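Local coordinates for lipopolysaccharide export system protein LptH (Pseudomonas aeruginosa, PDB 4UU4), which binds lipopolysaccharide in the periplasm and is required for its translocation from the inner membrane to the outer membrane, at residues Q31-Q36 with V55-G60; T65-T70 with V85-Y90; V101-G106 with K125-G130; V118-Q123 with E136-D141. One frame throughout, in Å; residues are numbered along the deposited sequence.

Interaction 1. Residues Q31-Q36 with V55-G60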
loop_
_atom_site.group_PDB
_atom_site.type_symbol
_atom_site.label_atom_id
_atom_site.label_comp_id
_atom_site.label_asym_id
_atom_site.label_seq_id
_atom_site.Cartn_x
_atom_site.Cartn_y
_atom_site.Cartn_z
ATOM N N GLN A 31 16.150 -4.146 -3.726
ATOM C CA GLN A 31 16.688 -2.943 -3.091
ATOM C C GLN A 31 16.368 -2.965 -1.602
ATOM O O GLN A 31 15.409 -3.614 -1.185
ATOM C CB GLN A 31 16.075 -1.686 -3.716
ATOM C CG GLN A 31 16.286 -1.546 -5.208
ATOM C CD GLN A 31 17.727 -1.281 -5.582
ATOM O OE1 GLN A 31 18.146 -0.130 -5.708
ATOM N NE2 GLN A 31 18.495 -2.347 -5.776
ATOM N N PRO A 32 17.168 -2.251 -0.791
ATOM C CA PRO A 32 16.903 -2.181 0.650
ATOM C C PRO A 32 15.680 -1.326 0.986
ATOM O O PRO A 32 15.296 -0.452 0.210
ATOM C CB PRO A 32 18.170 -1.523 1.202
ATOM C CG PRO A 32 18.702 -0.726 0.065
ATOM C CD PRO A 32 18.404 -1.539 -1.159
ATOM N N ILE A 33 15.077 -1.591 2.142
ATOM C CA ILE A 33 13.937 -0.822 2.625
ATOM C C ILE A 33 14.400 0.219 3.638
ATOM O O ILE A 33 14.923 -0.134 4.691
ATOM C CB ILE A 33 12.912 -1.736 3.329
ATOM C CG1 ILE A 33 12.511 -2.903 2.427
ATOM C CG2 ILE A 33 11.690 -0.940 3.774
ATOM C CD1 ILE A 33 11.647 -3.919 3.130
ATOM N N ARG A 34 14.223 1.500 3.327
ATOM C CA ARG A 34 14.542 2.538 4.306
ATOM C C ARG A 34 13.276 3.100 4.951
ATOM O O ARG A 34 12.275 3.311 4.277
ATOM C CB ARG A 34 15.429 3.649 3.716
ATOM C CG ARG A 34 15.309 3.862 2.216
ATOM C CD ARG A 34 16.598 4.438 1.615
ATOM N NE ARG A 34 17.763 3.604 1.907
ATOM C CZ ARG A 34 18.920 3.668 1.252
ATOM N NH1 ARG A 34 19.082 4.524 0.252
ATOM N NH2 ARG A 34 19.921 2.865 1.595
ATOM N N VAL A 35 13.314 3.303 6.264
ATOM C CA VAL A 35 12.163 3.859 6.969
ATOM C C VAL A 35 12.555 5.122 7.734
ATOM O O VAL A 35 13.609 5.183 8.364
ATOM C CB VAL A 35 11.515 2.840 7.938
ATOM C CG1 VAL A 35 10.085 3.250 8.253
ATOM C CG2 VAL A 35 11.539 1.443 7.352
ATOM N N GLN A 36 11.699 6.131 7.660
ATOM C CA GLN A 36 11.921 7.386 8.351
ATOM C C GLN A 36 10.691 7.677 9.198
ATOM O O GLN A 36 9.577 7.748 8.672
ATOM C CB GLN A 36 12.151 8.513 7.343
ATOM C CG GLN A 36 12.473 9.859 7.967
ATOM C CD GLN A 36 12.013 11.022 7.110
ATOM O OE1 GLN A 36 11.172 10.862 6.223
ATOM N NE2 GLN A 36 12.559 12.206 7.376
ATOM N N VAL A 55 5.440 8.489 9.176
ATOM C CA VAL A 55 6.229 7.365 8.695
ATOM C C VAL A 55 6.312 7.318 7.172
ATOM O O VAL A 55 5.289 7.397 6.469
ATOM C CB VAL A 55 5.656 6.045 9.214
ATOM C CG1 VAL A 55 6.656 4.918 9.019
ATOM C CG2 VAL A 55 5.280 6.193 10.673
ATOM N N VAL A 56 7.547 7.202 6.686
ATOM C CA VAL A 56 7.839 7.048 5.267
ATOM C C VAL A 56 8.738 5.835 5.050
ATOM O O VAL A 56 9.899 5.841 5.442
ATOM C CB VAL A 56 8.583 8.277 4.704
ATOM C CG1 VAL A 56 8.673 8.193 3.184
ATOM C CG2 VAL A 56 7.903 9.560 5.133
ATOM N N VAL A 57 8.203 4.794 4.425
ATOM C CA VAL A 57 9.014 3.645 4.037
ATOM C C VAL A 57 9.194 3.591 2.517
ATOM O O VAL A 57 8.224 3.605 1.766
ATOM C CB VAL A 57 8.444 2.305 4.592
ATOM C CG1 VAL A 57 6.999 2.469 5.066
ATOM C CG2 VAL A 57 8.588 1.174 3.570
ATOM N N THR A 58 10.443 3.554 2.065
ATOM C CA THR A 58 10.727 3.458 0.638
ATOM C C THR A 58 11.535 2.207 0.293
ATOM O O THR A 58 12.473 1.843 1.009
ATOM C CB THR A 58 11.477 4.704 0.107
ATOM O OG1 THR A 58 12.734 4.837 0.778
ATOM C CG2 THR A 58 10.651 5.970 0.316
ATOM N N GLN A 59 11.154 1.553 -0.803
ATOM C CA GLN A 59 11.914 0.435 -1.351
ATOM C C GLN A 59 12.116 0.646 -2.850
ATOM O O GLN A 59 11.352 0.138 -3.672
ATOM C CB GLN A 59 11.196 -0.890 -1.089
ATOM C CG GLN A 59 12.015 -2.134 -1.409
ATOM C CD GLN A 59 11.252 -3.426 -1.138
ATOM O OE1 GLN A 59 10.025 -3.468 -1.218
ATOM N NE2 GLN A 59 11.980 -4.483 -0.807
ATOM N N GLY A 60 13.141 1.413 -3.198
ATOM C CA GLY A 60 13.429 1.715 -4.587
ATOM C C GLY A 60 12.509 2.777 -5.154
ATOM O O GLY A 60 12.712 3.971 -4.940
HETATM O O HOH W 1 15.069 1.924 -0.812
#

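Interaction 2. Residues T65-T70 with V85-Y90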
loop_
_atom_site.group_PDB
_atom_site.type_symbol
_atom_site.label_atom_id
_atom_site.label_comp_id
_atom_site.label_asym_id
_atom_site.label_seq_id
_atom_site.Cartn_x
_atom_site.Cartn_y
_atom_site.Cartn_z
ATOM N N THR A 65 3.438 5.674 2.982
ATOM C CA THR A 65 3.428 6.667 4.052
ATOM C C THR A 65 2.307 6.360 5.028
ATOM O O THR A 65 1.439 5.539 4.742
ATOM C CB THR A 65 3.272 8.112 3.534
ATOM O OG1 THR A 65 1.939 8.312 3.055
ATOM C CG2 THR A 65 4.270 8.407 2.424
ATOM N N GLY A 66 2.337 7.002 6.189
ATOM C CA GLY A 66 1.272 6.795 7.156
ATOM C C GLY A 66 1.548 7.395 8.517
ATOM O O GLY A 66 2.628 7.922 8.765
ATOM N N ASN A 67 0.550 7.331 9.392
ATOM C CA ASN A 67 0.714 7.736 10.773
ATOM C C ASN A 67 1.368 6.606 11.542
ATOM O O ASN A 67 2.243 6.830 12.376
ATOM C CB ASN A 67 -0.635 8.078 11.394
ATOM C CG ASN A 67 -1.321 9.210 10.678
ATOM O OD1 ASN A 67 -2.517 9.144 10.386
ATOM N ND2 ASN A 67 -0.565 10.257 10.377
ATOM N N THR A 68 0.943 5.382 11.242
ATOM C CA THR A 68 1.500 4.224 11.926
ATOM C C THR A 68 1.747 3.070 10.966
ATOM O O THR A 68 0.835 2.628 10.254
ATOM C CB THR A 68 0.578 3.742 13.054
ATOM O OG1 THR A 68 0.185 4.857 13.863
ATOM C CG2 THR A 68 1.284 2.696 13.913
ATOM N N VAL A 69 2.981 2.573 10.963
ATOM C CA VAL A 69 3.360 1.484 10.071
ATOM C C VAL A 69 3.924 0.286 10.832
ATOM O O VAL A 69 4.770 0.432 11.699
ATOM C CB VAL A 69 4.365 1.969 9.009
ATOM C CG1 VAL A 69 4.829 0.816 8.134
ATOM C CG2 VAL A 69 3.727 3.054 8.153
ATOM N N THR A 70 3.435 -0.905 10.513
ATOM C CA THR A 70 3.957 -2.118 11.119
ATOM C C THR A 70 4.561 -3.026 10.057
ATOM O O THR A 70 3.926 -3.302 9.041
ATOM C CB THR A 70 2.862 -2.899 11.866
ATOM O OG1 THR A 70 2.263 -2.061 12.861
ATOM C CG2 THR A 70 3.456 -4.131 12.533
ATOM N N VAL A 85 -1.241 2.810 8.200
ATOM C CA VAL A 85 -2.502 3.441 8.578
ATOM C C VAL A 85 -2.322 4.954 8.691
ATOM O O VAL A 85 -1.414 5.434 9.391
ATOM C CB VAL A 85 -3.026 2.894 9.925
ATOM C CG1 VAL A 85 -4.092 3.814 10.502
ATOM C CG2 VAL A 85 -3.548 1.468 9.764
ATOM N N GLY A 86 -3.185 5.691 7.994
ATOM C CA GLY A 86 -3.170 7.146 8.001
ATOM C C GLY A 86 -4.530 7.737 7.648
ATOM O O GLY A 86 -5.544 7.042 7.707
ATOM N N LYS A 87 -4.554 9.022 7.291
ATOM C CA LYS A 87 -5.789 9.679 6.853
ATOM C C LYS A 87 -5.634 10.458 5.541
ATOM O O LYS A 87 -5.672 11.688 5.547
ATOM C CB LYS A 87 -6.299 10.648 7.927
ATOM C CG LYS A 87 -5.963 10.289 9.370
ATOM C CD LYS A 87 -7.026 9.407 10.000
ATOM C CE LYS A 87 -6.848 9.338 11.507
ATOM N NZ LYS A 87 -7.920 8.544 12.165
ATOM N N PRO A 88 -5.472 9.753 4.406
ATOM C CA PRO A 88 -5.309 8.299 4.335
ATOM C C PRO A 88 -3.840 7.907 4.263
ATOM O O PRO A 88 -2.953 8.758 4.177
ATOM C CB PRO A 88 -5.979 7.967 3.004
ATOM C CG PRO A 88 -5.629 9.134 2.150
ATOM C CD PRO A 88 -5.702 10.331 3.070
ATOM N N ALA A 89 -3.599 6.605 4.298
ATOM C CA ALA A 89 -2.297 6.057 3.988
ATOM C C ALA A 89 -2.104 6.094 2.476
ATOM O O ALA A 89 -3.078 6.010 1.695
ATOM C CB ALA A 89 -2.185 4.646 4.504
ATOM N N TYR A 90 -0.839 6.194 2.075
ATOM C CA TYR A 90 -0.471 6.454 0.690
ATOM C C TYR A 90 0.566 5.461 0.162
ATOM O O TYR A 90 1.553 5.166 0.827
ATOM C CB TYR A 90 0.060 7.885 0.580
ATOM C CG TYR A 90 0.611 8.281 -0.773
ATOM C CD1 TYR A 90 -0.228 8.439 -1.875
ATOM C CD2 TYR A 90 1.965 8.530 -0.940
ATOM C CE1 TYR A 90 0.274 8.818 -3.108
ATOM C CE2 TYR A 90 2.475 8.906 -2.167
ATOM C CZ TYR A 90 1.627 9.051 -3.248
ATOM O OH TYR A 90 2.142 9.426 -4.469
#

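Interaction 3. Residues V101-G106 with K125-G130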
loop_
_atom_site.group_PDB
_atom_site.type_symbol
_atom_site.label_atom_id
_atom_site.label_comp_id
_atom_site.label_asym_id
_atom_site.label_seq_id
_atom_site.Cartn_x
_atom_site.Cartn_y
_atom_site.Cartn_z
ATOM N N VAL A 101 3.635 6.843 -13.222
ATOM C CA VAL A 101 3.612 6.687 -11.772
ATOM C C VAL A 101 2.195 6.467 -11.240
ATOM O O VAL A 101 1.302 7.282 -11.471
ATOM C CB VAL A 101 4.263 7.901 -11.068
ATOM C CG1 VAL A 101 3.996 9.182 -11.852
ATOM C CG2 VAL A 101 3.776 8.022 -9.622
ATOM N N THR A 102 2.003 5.363 -10.524
ATOM C CA THR A 102 0.698 5.005 -9.981
ATOM C C THR A 102 0.569 5.386 -8.509
ATOM O O THR A 102 1.420 5.031 -7.672
ATOM C CB THR A 102 0.374 3.497 -10.183
ATOM O OG1 THR A 102 1.428 2.691 -9.644
ATOM C CG2 THR A 102 0.221 3.180 -11.662
ATOM N N LYS A 103 -0.496 6.129 -8.212
ATOM C CA LYS A 103 -0.799 6.542 -6.851
ATOM C C LYS A 103 -1.870 5.631 -6.277
ATOM O O LYS A 103 -2.700 5.092 -7.007
ATOM C CB LYS A 103 -1.272 7.996 -6.815
ATOM C CG LYS A 103 -0.266 8.993 -7.364
ATOM C CD LYS A 103 -0.806 10.411 -7.301
ATOM C CE LYS A 103 0.202 11.412 -7.837
ATOM N NZ LYS A 103 -0.368 12.786 -7.932
ATOM N N ALA A 104 -1.839 5.454 -4.964
ATOM C CA ALA A 104 -2.808 4.617 -4.279
ATOM C C ALA A 104 -3.108 5.188 -2.901
ATOM O O ALA A 104 -2.216 5.648 -2.194
ATOM C CB ALA A 104 -2.302 3.187 -4.177
ATOM N N TYR A 105 -4.378 5.167 -2.534
ATOM C CA TYR A 105 -4.806 5.747 -1.279
ATOM C C TYR A 105 -5.715 4.780 -0.561
ATOM O O TYR A 105 -6.474 4.049 -1.192
ATOM C CB TYR A 105 -5.562 7.047 -1.527
ATOM C CG TYR A 105 -4.769 8.114 -2.254
ATOM C CD1 TYR A 105 -4.772 8.191 -3.646
ATOM C CD2 TYR A 105 -4.041 9.062 -1.547
ATOM C CE1 TYR A 105 -4.060 9.180 -4.308
ATOM C CE2 TYR A 105 -3.328 10.050 -2.200
ATOM C CZ TYR A 105 -3.339 10.106 -3.578
ATOM O OH TYR A 105 -2.625 11.094 -4.220
ATOM N N GLY A 106 -5.646 4.782 0.764
ATOM C CA GLY A 106 -6.564 3.962 1.533
ATOM C C GLY A 106 -6.416 4.203 3.014
ATOM O O GLY A 106 -5.325 4.498 3.474
ATOM N N LYS A 125 -8.573 4.241 -3.179
ATOM C CA LYS A 125 -8.462 4.983 -4.426
ATOM C C LYS A 125 -7.182 4.570 -5.143
ATOM O O LYS A 125 -6.222 4.158 -4.506
ATOM C CB LYS A 125 -8.464 6.490 -4.157
ATOM C CG LYS A 125 -8.837 7.351 -5.360
ATOM C CD LYS A 125 -8.588 8.831 -5.089
ATOM C CE LYS A 125 -9.246 9.292 -3.794
ATOM N NZ LYS A 125 -8.869 10.693 -3.429
ATOM N N VAL A 126 -7.184 4.654 -6.470
ATOM C CA VAL A 126 -5.993 4.387 -7.274
ATOM C C VAL A 126 -5.966 5.318 -8.477
ATOM O O VAL A 126 -6.902 5.333 -9.275
ATOM C CB VAL A 126 -5.949 2.939 -7.811
ATOM C CG1 VAL A 126 -4.787 2.776 -8.772
ATOM C CG2 VAL A 126 -5.832 1.934 -6.685
ATOM N N ILE A 127 -4.896 6.091 -8.613
ATOM C CA ILE A 127 -4.748 6.952 -9.775
ATOM C C ILE A 127 -3.646 6.444 -10.698
ATOM O O ILE A 127 -2.459 6.532 -10.371
ATOM C CB ILE A 127 -4.466 8.410 -9.377
ATOM C CG1 ILE A 127 -5.470 8.880 -8.322
ATOM C CG2 ILE A 127 -4.523 9.310 -10.596
ATOM C CD1 ILE A 127 -5.166 10.251 -7.754
ATOM N N GLN A 128 -4.051 5.892 -11.842
ATOM C CA GLN A 128 -3.101 5.487 -12.870
ATOM C C GLN A 128 -3.357 6.193 -14.208
ATOM O O GLN A 128 -4.361 5.956 -14.879
ATOM C CB GLN A 128 -3.012 3.952 -13.008
ATOM C CG GLN A 128 -4.178 3.233 -13.675
ATOM C CD GLN A 128 -3.860 1.772 -13.955
ATOM O OE1 GLN A 128 -3.338 1.062 -13.094
ATOM N NE2 GLN A 128 -4.157 1.322 -15.167
ATOM N N GLU A 129 -2.439 7.092 -14.561
ATOM C CA GLU A 129 -2.447 7.789 -15.847
ATOM C C GLU A 129 -3.781 8.466 -16.161
ATOM O O GLU A 129 -4.388 8.215 -17.203
ATOM C CB GLU A 129 -2.057 6.825 -16.968
ATOM C CG GLU A 129 -0.918 5.893 -16.582
ATOM C CD GLU A 129 -0.647 4.830 -17.624
ATOM O OE1 GLU A 129 0.130 5.106 -18.560
ATOM O OE2 GLU A 129 -1.206 3.718 -17.509
ATOM N N GLY A 130 -4.238 9.317 -15.248
ATOM C CA GLY A 130 -5.481 10.044 -15.439
ATOM C C GLY A 130 -6.705 9.225 -15.070
ATOM O O GLY A 130 -7.747 9.777 -14.720
#

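Interaction 4. Residues V118-Q123 with E136-D141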
loop_
_atom_site.group_PDB
_atom_site.type_symbol
_atom_site.label_atom_id
_atom_site.label_comp_id
_atom_site.label_asym_id
_atom_site.label_seq_id
_atom_site.Cartn_x
_atom_site.Cartn_y
_atom_site.Cartn_z
ATOM N N VAL A 118 -0.720 -5.346 -2.995
ATOM C CA VAL A 118 -1.038 -4.187 -2.173
ATOM C C VAL A 118 -2.546 -4.041 -2.021
ATOM O O VAL A 118 -3.236 -3.688 -2.975
ATOM C CB VAL A 118 -0.476 -2.891 -2.783
ATOM C CG1 VAL A 118 -0.629 -1.747 -1.805
ATOM C CG2 VAL A 118 0.983 -3.071 -3.163
ATOM N N VAL A 119 -3.061 -4.305 -0.823
ATOM C CA VAL A 119 -4.498 -4.184 -0.594
ATOM C C VAL A 119 -4.880 -2.913 0.168
ATOM O O VAL A 119 -4.411 -2.657 1.275
ATOM C CB VAL A 119 -5.100 -5.445 0.068
ATOM C CG1 VAL A 119 -4.230 -5.913 1.214
ATOM C CG2 VAL A 119 -6.522 -5.181 0.536
ATOM N N LEU A 120 -5.730 -2.116 -0.471
ATOM C CA LEU A 120 -6.228 -0.866 0.076
ATOM C C LEU A 120 -7.645 -1.082 0.588
ATOM O O LEU A 120 -8.509 -1.547 -0.148
ATOM C CB LEU A 120 -6.234 0.209 -1.014
ATOM C CG LEU A 120 -4.945 0.318 -1.836
ATOM C CD1 LEU A 120 -5.222 0.147 -3.320
ATOM C CD2 LEU A 120 -4.253 1.640 -1.581
ATOM N N ILE A 121 -7.877 -0.754 1.854
ATOM C CA ILE A 121 -9.192 -0.912 2.456
ATOM C C ILE A 121 -9.661 0.512 2.734
ATOM O O ILE A 121 -8.847 1.442 2.791
ATOM C CB ILE A 121 -9.188 -1.995 3.557
ATOM C CG1 ILE A 121 -8.757 -3.344 2.980
ATOM C CG2 ILE A 121 -10.554 -2.118 4.212
ATOM C CD1 ILE A 121 -9.120 -4.523 3.856
ATOM N N ASP A 122 -10.976 0.658 2.891
ATOM C CA ASP A 122 -11.670 1.868 3.406
ATOM C C ASP A 122 -11.461 3.266 2.840
ATOM O O ASP A 122 -10.739 4.078 3.408
ATOM C CB ASP A 122 -11.443 2.038 4.896
ATOM C CG ASP A 122 -12.692 2.519 5.603
ATOM O OD1 ASP A 122 -13.637 2.941 4.913
ATOM O OD2 ASP A 122 -12.726 2.472 6.855
ATOM N N GLN A 123 -12.140 3.546 1.740
ATOM C CA GLN A 123 -11.878 4.655 0.826
ATOM C C GLN A 123 -10.756 4.395 -0.207
ATOM O O GLN A 123 -10.035 5.310 -0.598
ATOM C CB GLN A 123 -11.692 5.964 1.565
ATOM C CG GLN A 123 -12.901 6.284 2.412
ATOM C CD GLN A 123 -12.600 7.249 3.529
ATOM O OE1 GLN A 123 -13.246 7.221 4.575
ATOM N NE2 GLN A 123 -11.620 8.117 3.315
ATOM N N GLU A 136 -14.496 0.224 -2.065
ATOM C CA GLU A 136 -14.398 -0.153 -0.663
ATOM C C GLU A 136 -13.077 -0.874 -0.427
ATOM O O GLU A 136 -12.465 -0.745 0.638
ATOM C CB GLU A 136 -15.561 -1.066 -0.270
ATOM C CG GLU A 136 -16.485 -0.491 0.790
ATOM C CD GLU A 136 -17.548 -1.481 1.227
ATOM O OE1 GLU A 136 -17.265 -2.698 1.199
ATOM O OE2 GLU A 136 -18.665 -1.046 1.592
ATOM N N LYS A 137 -12.644 -1.633 -1.427
ATOM C CA LYS A 137 -11.415 -2.405 -1.320
ATOM C C LYS A 137 -10.752 -2.635 -2.678
ATOM O O LYS A 137 -11.385 -3.115 -3.619
ATOM C CB LYS A 137 -11.699 -3.739 -0.630
ATOM C CG LYS A 137 -10.543 -4.720 -0.668
ATOM C CD LYS A 137 -10.900 -6.017 0.019
ATOM C CE LYS A 137 -9.837 -7.070 -0.224
ATOM N NZ LYS A 137 -9.957 -8.229 0.702
ATOM N N ILE A 138 -9.470 -2.295 -2.773
ATOM C CA ILE A 138 -8.735 -2.451 -4.024
ATOM C C ILE A 138 -7.461 -3.269 -3.849
ATOM O O ILE A 138 -6.582 -2.903 -3.084
ATOM C CB ILE A 138 -8.366 -1.089 -4.640
ATOM C CG1 ILE A 138 -9.624 -0.324 -5.046
ATOM C CG2 ILE A 138 -7.473 -1.282 -5.846
ATOM C CD1 ILE A 138 -9.338 0.993 -5.722
ATOM N N VAL A 139 -7.365 -4.379 -4.569
ATOM C CA VAL A 139 -6.179 -5.219 -4.510
ATOM C C VAL A 139 -5.301 -4.969 -5.735
ATOM O O VAL A 139 -5.789 -4.947 -6.858
ATOM C CB VAL A 139 -6.557 -6.703 -4.416
ATOM C CG1 VAL A 139 -5.321 -7.551 -4.156
ATOM C CG2 VAL A 139 -7.582 -6.904 -3.316
ATOM N N TYR A 140 -4.004 -4.782 -5.516
ATOM C CA TYR A 140 -3.099 -4.412 -6.597
ATOM C C TYR A 140 -1.872 -5.315 -6.708
ATOM O O TYR A 140 -0.967 -5.264 -5.871
ATOM C CB TYR A 140 -2.679 -2.946 -6.457
ATOM C CG TYR A 140 -1.707 -2.475 -7.513
ATOM C CD1 TYR A 140 -1.951 -2.694 -8.861
ATOM C CD2 TYR A 140 -0.551 -1.798 -7.163
ATOM C CE1 TYR A 140 -1.065 -2.261 -9.826
ATOM C CE2 TYR A 140 0.340 -1.361 -8.121
ATOM C CZ TYR A 140 0.080 -1.595 -9.447
ATOM O OH TYR A 140 0.973 -1.159 -10.401
ATOM N N ASP A 141 -1.858 -6.144 -7.746
ATOM C CA ASP A 141 -0.682 -6.928 -8.091
ATOM C C ASP A 141 0.331 -5.989 -8.733
ATOM O O ASP A 141 0.051 -5.380 -9.758
ATOM C CB ASP A 141 -1.064 -8.053 -9.055
ATOM C CG ASP A 141 0.065 -9.043 -9.289
ATOM O OD1 ASP A 141 1.202 -8.612 -9.578
ATOM O OD2 ASP A 141 -0.187 -10.261 -9.184
#

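Interaction 1. Residues Q31-Q36 with V55-G60
An antiparallel strand pairing at the margin of a sheet joins Gln31-Gln36 to Val55-Gly60: strand 34-36, outermost in its sheet within this chain, runs along strand 55-59 at 167°, the axes approaching to 4.7 Å. Arg34 and Thr58 form one hydrogen-bonded pair, with Arg34 N to Thr58 O and Thr58 N to Arg34 O both at 2.9 Å. Gln36 and Val56 form the next, and Val35 faces Val57 between them as a non-hydrogen-bonded pair. The sheet belongs to the canonical beta-jellyroll of the Lpt proteins, and the side chains here divide between its two faces. Ile33, Val35, Val55 and Val57 lie on the inward side, where Val55 and Val57 also touch Val69 of the facing sheet. Ile33 CG2 lies alongside Val57 CG2 at 3.8 Å, the two branches pointing the same way, while Val35 CG1, anti to its own backbone N (chi1 -159°), reaches Val55 CG1 at 3.9 Å. The extended Gln59 side chain crosses that of Ile33 at a slant, its NE2 3.6 Å from Ile33 CG1. On the other face the aliphatic part of Arg34 passes over the Thr58 hydroxyl, and Gln36 runs beside Val56 with OE1 3.7 Å from Val56 CG2. Beyond the last direct backbone bond the strands part at Pro32, and a water bridges the gap: it donates to Pro32 O at 2.6 Å and to Thr58 O, and accepts from Gly60 N at 3.1 Å. Gly60, with positive phi, lies in the turn that leads to strand 62-66.

Interaction 2. Residues T65-T70 with V85-Y90
Thr65 lays its side chain obliquely against Tyr90, with CG2 4.1 Å from Tyr90 CD2 and the hydroxyl near the plane of the ring at its edge. The contact lies at a corner of the beta-jellyroll, where both segments pass from one sheet to the other: strands 62-66 and 68-72 are separated by a turn at Asn67, and strands 81-85 and 89-93 by a turn through Gly86, Lys87 and Pro88. On one side of the corner Thr65 N donates to Tyr90 O at 2.9 Å. On the other, Asn67 and Thr68 both face Val85 in a classic beta bulge. Val85 O takes two N-H groups, that of Thr68 at 3.0 Å and nearly straight (164°), and that of Asn67 more bent (136°) and tilted from the carbonyl plane. Val85 N returns a bond to Thr68 O at 2.9 Å, completing the pair. Just before Val85, the Ser84 hydroxyl is hydrogen-bonded to Thr65 O. The two glycines, Gly66 and Gly86, meet inside the corner with CA atoms 4.5 Å apart. Pro88 follows a cis peptide bond within the turn 86-88. The Tyr90 ring also meets the ring of Tyr105, while its hydroxyl bonds to Glu92. Beside the glycines, Asn67 turns its CG anti to the carbonyl carbon (chi1 -60°), and its OD1 reaches 3.2 Å from Gly86 CA.

Interaction 3. Residues V101-G106 with K125-G130
Two neighbouring strands of one jellyroll sheet, 102-106 and 124-128, pair antiparallel here, their short axes 4.6 Å apart at 171°. Lys103 and Ile127 exchange two backbone bonds, as do Tyr105 and Lys125; Lys103 N to Ile127 O and Tyr105 N to Lys125 O are both 2.9 Å. Between them Ala104 faces Val126 as a non-hydrogen-bonded pair. The sheet separates two kinds of packing. On the jellyroll's inner side, Ala104 and Val126 both touch Leu120 of the facing sheet, and Thr102 CG2 lies alongside Gln128 CB at 3.6 Å, pointing the same way. The Thr102 hydroxyl is directed elsewhere, to Gln93 O on strand 89-93. On the outer side the Tyr105 ring, its CG anti to the carbonyl carbon (chi1 -59°), leans across the second strand. Its CE1 touches Ile127 CD1 at 3.8 Å, and its CD1 meets the Lys125 chain at CB and CD, both 4.1 Å away. That chain bends at chi3 (-52°), carrying NZ over the ring, 5.1 Å from its centroid, where any cation-pi attraction is at most weak.

Interaction 4. Residues V118-Q123 with E136-D141
Leu120 and Ile138 meet on the inner face of the pairing, where Leu120 CD1 lies 3.6 Å from Ile138 CB and 3.7 Å from its CG2. Leu120 CG stands anti to the carbonyl carbon (chi1 -48°), which swings CD1 across toward the opposite strand. The backbones of these two residues exchange bonds: Leu120 N to Ile138 O is 2.9 Å and almost straight (178°), and Ile138 N returns one to Leu120 O. Val118 and Tyr140 form a second hydrogen-bonded pair, with Tyr140 CB 3.6 Å from Val118 O. On the other face Val119 CG2 touches Lys137 CE at 3.9 Å, the extended lysine chain running across the valine. Toward the corner a weak bond links Asp122 N to Glu136 O at 3.0 Å. Farther out, the Glu136 carboxylate forms a salt bridge with Arg151 and accepts from the backbone N-H groups of Ala152 and Arg161, while the Asp122 carboxylate bonds to Thr158 and Ser159. These bonds lie at the two corners, 136 and 122-123, where the chain crosses between the jellyroll sheets. At the far end the Tyr140 hydroxyl bonds to Gln93. Strands 117-121 and 137-141 are flanked in their own sheet by 109-112 and 147-150, while strand 124-128 of the other sheet lies across the inner face, with Ala124 and Val126 on Ile138.

Interactions 1, 2, 3 and 4 open in that order along the chain; 1, 2 and 3 follow in series, whereas 3 and 4 alternate their segments. Interactions 1 and 3, centres 19 Å apart, belong to the same antiparallel sheet, and interaction 4 to the facing one. Interaction 2 joins the two at a corner, touching interaction 1 through neighbouring strands 55-59 and 62-66, and interaction 3 through 89-93 and 102-106. Interactions 3 and 4 have centres 11 Å apart, and the inner faces of the two sheets pack together there. Together they trace the jellyroll from its 34-36 edge inward, a fold whose repeated strand pairs probably frame the lipopolysaccharide path, as in related Lpt proteins.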